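Local coordinates for protein proteolytically activated form of PPO4 Tyrosinase (Agaricus bisporus var. bisporus H97, PDB 4OUA) that oxidises monophenols and o-diphenols to reactive o-quinones at a dicopper centre, the initial step of melanin synthesis, at residues W89-V94 with H288-Q293; Y31-Q36 with T152-T157. All blocks are in the same frame, centred on the assembly; numbering follows the deposited sequence.

In the fold
The two contacts show how one long helix can serve both the catalytic centre and the periphery of a fold. Helix 86-109 carries His90, a copper ligand, near its start, where contact 1 ties it to helix 277-295, the bearer of the second-copper ligand His282. Farther along, the same helix packs against helix 25-39 through Ala105 and Ile108, and from there Arg33 reaches the hairpin loop of contact 2. The centres of the contacts lie 29 Å apart and their nearest atoms about 9 Å apart, without touching. Contact 1 is buried beside the copper site; contact 2 is at the surface, the Tyr154 side chain about 11 Å from a bound 6-tungstotellurate.

Contact 1: W89-V94 with H288-Q293; sequences WHRVYV and HLSLWQ. With CU1 (copper (I) ion), chain C.
Arg91 and Gln293 supply the polar part of this helix-to-helix contact, their side chains meeting from opposite directions. Arg91 NH1 donates to Gln293 OE1 over 3.0 Å, in the carbonyl plane and on a lone pair, though the bond is bent at 142°; a weak second bond runs from Arg91 NH2 to the same oxygen. Guanidinium and amide planes are 52° apart, so one oxygen is gripped without the groups lying flat together. Ser290 OG approaches Arg91 NH2 obliquely, at 3.1 Å. The apolar part belongs to Leu289, whose CD2 sits over the centre of one guanidinium face, 3.7 Å from Arg91 CZ.

The Arg91 chain leaves the helix with CG anti to the backbone N (chi1 160°) and bends at its third torsion to bring the head under Leu289. Further partners fix that head: Asp286 forms a salt bridge with NE, and the Leu341 carbonyl accepts from NH1, while Gln293 NE2 is taken up by Thr342 O. A leucine in place of Arg91 would probably leave Gln293 OE1 and the Asp286 carboxylate without their cationic mate.

Next to Arg91, His90 NE2 binds copper at 2.1 Å together with His56 and His81. Helices 86-109 and 277-295, joined here through Arg91, bring His90 and His282 to the two coppers, as in the type-3 centre of the tyrosinase family.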
# COMPACT_ATOMS: atom_id res chain seq x y z
N TRP A 89 -5.49 -9.58 -2.63
CA TRP A 89 -4.68 -9.17 -3.77
C TRP A 89 -3.75 -8.02 -3.40
O TRP A 89 -2.62 -7.94 -3.88
CB TRP A 89 -5.56 -8.76 -4.96
CG TRP A 89 -4.76 -8.39 -6.18
CD1 TRP A 89 -4.42 -9.21 -7.21
CD2 TRP A 89 -4.20 -7.10 -6.47
NE1 TRP A 89 -3.69 -8.51 -8.14
CE2 TRP A 89 -3.53 -7.22 -7.71
CE3 TRP A 89 -4.19 -5.87 -5.82
CZ2 TRP A 89 -2.87 -6.15 -8.30
CZ3 TRP A 89 -3.54 -4.81 -6.41
CH2 TRP A 89 -2.88 -4.95 -7.64
N HIS A 90 -4.24 -7.12 -2.55
CA HIS A 90 -3.47 -5.96 -2.15
C HIS A 90 -2.44 -6.30 -1.08
O HIS A 90 -1.41 -5.65 -0.96
CB HIS A 90 -4.39 -4.84 -1.68
CG HIS A 90 -5.16 -4.18 -2.79
ND1 HIS A 90 -6.22 -4.79 -3.43
CD2 HIS A 90 -5.00 -2.98 -3.39
CE1 HIS A 90 -6.69 -3.99 -4.36
NE2 HIS A 90 -5.97 -2.88 -4.36
N ARG A 91 -2.73 -7.34 -0.30
CA ARG A 91 -1.79 -7.81 0.72
C ARG A 91 -0.48 -8.25 0.08
O ARG A 91 0.60 -7.91 0.56
CB ARG A 91 -2.39 -8.96 1.52
CG ARG A 91 -1.36 -9.81 2.24
CD ARG A 91 -1.96 -10.54 3.43
NE ARG A 91 -2.27 -9.63 4.52
CZ ARG A 91 -2.85 -10.00 5.66
NH1 ARG A 91 -3.19 -11.27 5.86
NH2 ARG A 91 -3.10 -9.10 6.60
N VAL A 92 -0.59 -9.02 -1.00
CA VAL A 92 0.58 -9.52 -1.70
C VAL A 92 1.14 -8.45 -2.64
O VAL A 92 2.29 -8.54 -3.08
CB VAL A 92 0.25 -10.81 -2.49
CG1 VAL A 92 -0.83 -10.53 -3.52
CG2 VAL A 92 1.50 -11.38 -3.14
N TYR A 93 0.33 -7.44 -2.93
CA TYR A 93 0.77 -6.31 -3.75
C TYR A 93 1.80 -5.48 -3.01
O TYR A 93 2.83 -5.10 -3.56
CB TYR A 93 -0.42 -5.44 -4.15
CG TYR A 93 -0.08 -4.36 -5.15
CD1 TYR A 93 1.04 -4.46 -5.97
CD2 TYR A 93 -0.88 -3.22 -5.28
CE1 TYR A 93 1.35 -3.47 -6.88
CE2 TYR A 93 -0.58 -2.23 -6.19
CZ TYR A 93 0.54 -2.36 -6.99
OH TYR A 93 0.84 -1.37 -7.90
N VAL A 94 1.52 -5.19 -1.74
CA VAL A 94 2.46 -4.46 -0.90
C VAL A 94 3.71 -5.32 -0.65
O VAL A 94 4.80 -4.79 -0.41
CB VAL A 94 1.83 -4.06 0.45
CG1 VAL A 94 2.82 -3.26 1.29
CG2 VAL A 94 0.56 -3.26 0.21
N HIS A 288 -5.33 -3.24 8.88
CA HIS A 288 -6.73 -3.39 9.23
C HIS A 288 -7.16 -4.84 9.06
O HIS A 288 -7.88 -5.39 9.90
CB HIS A 288 -7.60 -2.47 8.37
CG HIS A 288 -7.46 -1.01 8.70
ND1 HIS A 288 -7.99 -0.01 7.91
CD2 HIS A 288 -6.86 -0.39 9.74
CE1 HIS A 288 -7.72 1.16 8.45
NE2 HIS A 288 -7.03 0.96 9.56
N LEU A 289 -6.72 -5.45 7.97
CA LEU A 289 -7.02 -6.85 7.70
C LEU A 289 -6.45 -7.74 8.79
O LEU A 289 -7.10 -8.69 9.23
CB LEU A 289 -6.46 -7.25 6.33
CG LEU A 289 -6.79 -8.67 5.86
CD1 LEU A 289 -8.29 -8.88 5.82
CD2 LEU A 289 -6.17 -8.93 4.50
N SER A 290 -5.23 -7.43 9.24
CA SER A 290 -4.59 -8.18 10.32
C SER A 290 -5.36 -8.03 11.62
O SER A 290 -5.56 -9.00 12.35
CB SER A 290 -3.14 -7.74 10.51
OG SER A 290 -2.35 -8.08 9.39
N LEU A 291 -5.79 -6.80 11.91
CA LEU A 291 -6.55 -6.51 13.12
C LEU A 291 -7.92 -7.18 13.08
O LEU A 291 -8.38 -7.76 14.07
CB LEU A 291 -6.72 -5.01 13.32
CG LEU A 291 -5.48 -4.22 13.75
CD1 LEU A 291 -5.82 -2.75 13.94
CD2 LEU A 291 -4.90 -4.81 15.03
N TRP A 292 -8.57 -7.09 11.92
CA TRP A 292 -9.88 -7.71 11.72
C TRP A 292 -9.80 -9.22 11.89
O TRP A 292 -10.71 -9.84 12.43
CB TRP A 292 -10.43 -7.34 10.35
CG TRP A 292 -11.68 -8.07 9.98
CD1 TRP A 292 -12.96 -7.68 10.26
CD2 TRP A 292 -11.78 -9.30 9.26
NE1 TRP A 292 -13.85 -8.61 9.75
CE2 TRP A 292 -13.15 -9.61 9.14
CE3 TRP A 292 -10.84 -10.18 8.71
CZ2 TRP A 292 -13.60 -10.76 8.49
CZ3 TRP A 292 -11.29 -11.32 8.07
CH2 TRP A 292 -12.66 -11.59 7.97
N GLN A 293 -8.71 -9.81 11.41
CA GLN A 293 -8.48 -11.25 11.56
C GLN A 293 -8.44 -11.65 13.03
O GLN A 293 -8.87 -12.75 13.39
CB GLN A 293 -7.18 -11.67 10.87
CG GLN A 293 -7.21 -11.61 9.35
CD GLN A 293 -5.87 -11.94 8.74
OE1 GLN A 293 -5.35 -11.19 7.91
NE2 GLN A 293 -5.29 -13.07 9.14
CU CU1 C . -6.20 -1.32 -5.72
O HOH W 1 -6.99 0.82 -4.92

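Contact 2: Y31-Q36 with T152-T157; sequences YIRALQ and TNYDGT
Arg33 on helix 25-39 faces Asn153 with their CA atoms 9.9 Å apart, across from a type I turn, Asn153 to Gly156, that closes the hairpin of strands 148-152 and 158-162 with a G1 bulge at Gly156. Two backbone bonds close it, Gly156 N to Asn153 O and Asn153 N to Thr157 O. At the backbone angles of Gly156 a side chain would press on the preceding carbonyl oxygen.

Toward the turn, the long side chain of Arg33 does the reaching, bent at its second torsion (chi2 -60°). The side chains of Arg33 and Tyr154 come from opposite directions, and guanidinium and ring planes end only 15° apart. Tyr154 CE2 lies over one face, toward the rim, 3.7 Å from Arg33 CZ, and Tyr154 OH also stands over that flat group, 3.3 Å from Arg33 NE but too poorly angled for a hydrogen bond. At the guanidinium edge, near its plane, Asn153 OD1 comes within 3.5 Å of Arg33 NH2.

The loop also braces itself. Asn153 OD1 accepts from Tyr154 N at 2.8 Å, while Asp155 OD1 takes both Thr157 N, an Asx turn, and Thr157 OG1.

Arg33 also touches Ile108, Ile151 and Ile159, and Thr152 N bonds to Thr29 OG1, a further link between hairpin and helix. A positive group set against ring and amide oxygen is consistent with a partly electrostatic attraction here.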
# COMPACT_ATOMS: atom_id res chain seq x y z
N TYR A 31 14.95 4.35 3.56
CA TYR A 31 13.70 4.46 2.81
C TYR A 31 13.78 5.57 1.77
O TYR A 31 13.35 5.41 0.63
CB TYR A 31 12.53 4.69 3.76
CG TYR A 31 11.17 4.54 3.11
CD1 TYR A 31 10.63 3.27 2.90
CD2 TYR A 31 10.44 5.64 2.70
CE1 TYR A 31 9.39 3.12 2.31
CE2 TYR A 31 9.20 5.50 2.10
CZ TYR A 31 8.68 4.23 1.91
OH TYR A 31 7.45 4.08 1.31
N ILE A 32 14.34 6.71 2.17
CA ILE A 32 14.50 7.85 1.26
C ILE A 32 15.48 7.54 0.14
O ILE A 32 15.29 7.97 -1.00
CB ILE A 32 14.98 9.11 2.02
CG1 ILE A 32 13.99 9.48 3.13
CG2 ILE A 32 15.16 10.27 1.05
CD1 ILE A 32 12.60 9.81 2.63
N ARG A 33 16.53 6.80 0.46
CA ARG A 33 17.52 6.41 -0.53
C ARG A 33 16.96 5.36 -1.49
O ARG A 33 17.09 5.50 -2.71
CB ARG A 33 18.78 5.87 0.14
CG ARG A 33 19.58 6.92 0.90
CD ARG A 33 20.04 8.04 -0.02
NE ARG A 33 21.13 8.82 0.57
CZ ARG A 33 21.66 9.90 0.01
NH1 ARG A 33 21.21 10.34 -1.16
NH2 ARG A 33 22.65 10.55 0.61
N ALA A 34 16.35 4.32 -0.94
CA ALA A 34 15.85 3.21 -1.74
C ALA A 34 14.67 3.62 -2.60
O ALA A 34 14.53 3.17 -3.74
CB ALA A 34 15.46 2.04 -0.84
N LEU A 35 13.83 4.50 -2.07
CA LEU A 35 12.66 4.98 -2.80
C LEU A 35 13.09 5.85 -3.98
O LEU A 35 12.52 5.76 -5.07
CB LEU A 35 11.73 5.75 -1.87
CG LEU A 35 10.43 6.26 -2.49
CD1 LEU A 35 9.65 5.12 -3.13
CD2 LEU A 35 9.59 6.97 -1.44
N GLN A 36 14.09 6.69 -3.76
CA GLN A 36 14.65 7.50 -4.83
C GLN A 36 15.34 6.60 -5.86
O GLN A 36 15.31 6.88 -7.06
CB GLN A 36 15.63 8.54 -4.28
CG GLN A 36 16.21 9.48 -5.32
CD GLN A 36 15.20 10.49 -5.82
OE1 GLN A 36 14.63 11.25 -5.03
NE2 GLN A 36 14.98 10.51 -7.13
N THR A 152 20.83 10.57 7.07
CA THR A 152 22.24 10.38 7.39
C THR A 152 23.01 10.05 6.12
O THR A 152 22.63 9.14 5.37
CB THR A 152 22.45 9.27 8.43
OG1 THR A 152 21.88 9.68 9.68
CG2 THR A 152 23.93 8.99 8.62
N ASN A 153 24.09 10.78 5.87
CA ASN A 153 24.89 10.57 4.68
C ASN A 153 25.74 9.31 4.80
O ASN A 153 25.87 8.74 5.89
CB ASN A 153 25.78 11.78 4.40
CG ASN A 153 25.99 12.01 2.92
OD1 ASN A 153 25.73 11.13 2.10
ND2 ASN A 153 26.45 13.21 2.57
N TYR A 154 26.34 8.88 3.69
CA TYR A 154 27.08 7.62 3.66
C TYR A 154 28.36 7.67 4.49
O TYR A 154 29.03 6.66 4.67
CB TYR A 154 27.42 7.25 2.21
CG TYR A 154 26.21 7.07 1.33
CD1 TYR A 154 25.41 5.93 1.44
CD2 TYR A 154 25.86 8.02 0.39
CE1 TYR A 154 24.30 5.76 0.63
CE2 TYR A 154 24.75 7.85 -0.42
CZ TYR A 154 23.97 6.72 -0.30
OH TYR A 154 22.87 6.55 -1.10
N ASP A 155 28.69 8.86 5.00
CA ASP A 155 29.86 9.01 5.86
C ASP A 155 29.45 9.18 7.32
O ASP A 155 30.29 9.13 8.22
CB ASP A 155 30.71 10.20 5.41
CG ASP A 155 29.88 11.44 5.11
OD1 ASP A 155 28.81 11.60 5.74
OD2 ASP A 155 30.29 12.24 4.26
N GLY A 156 28.16 9.37 7.55
CA GLY A 156 27.63 9.50 8.90
C GLY A 156 27.09 10.89 9.20
O GLY A 156 26.32 11.07 10.15
N THR A 157 27.49 11.86 8.39
CA THR A 157 27.03 13.24 8.57
C THR A 157 25.57 13.38 8.15
O THR A 157 25.09 12.63 7.29
CB THR A 157 27.89 14.23 7.76
OG1 THR A 157 27.80 13.93 6.37
CG2 THR A 157 29.34 14.15 8.20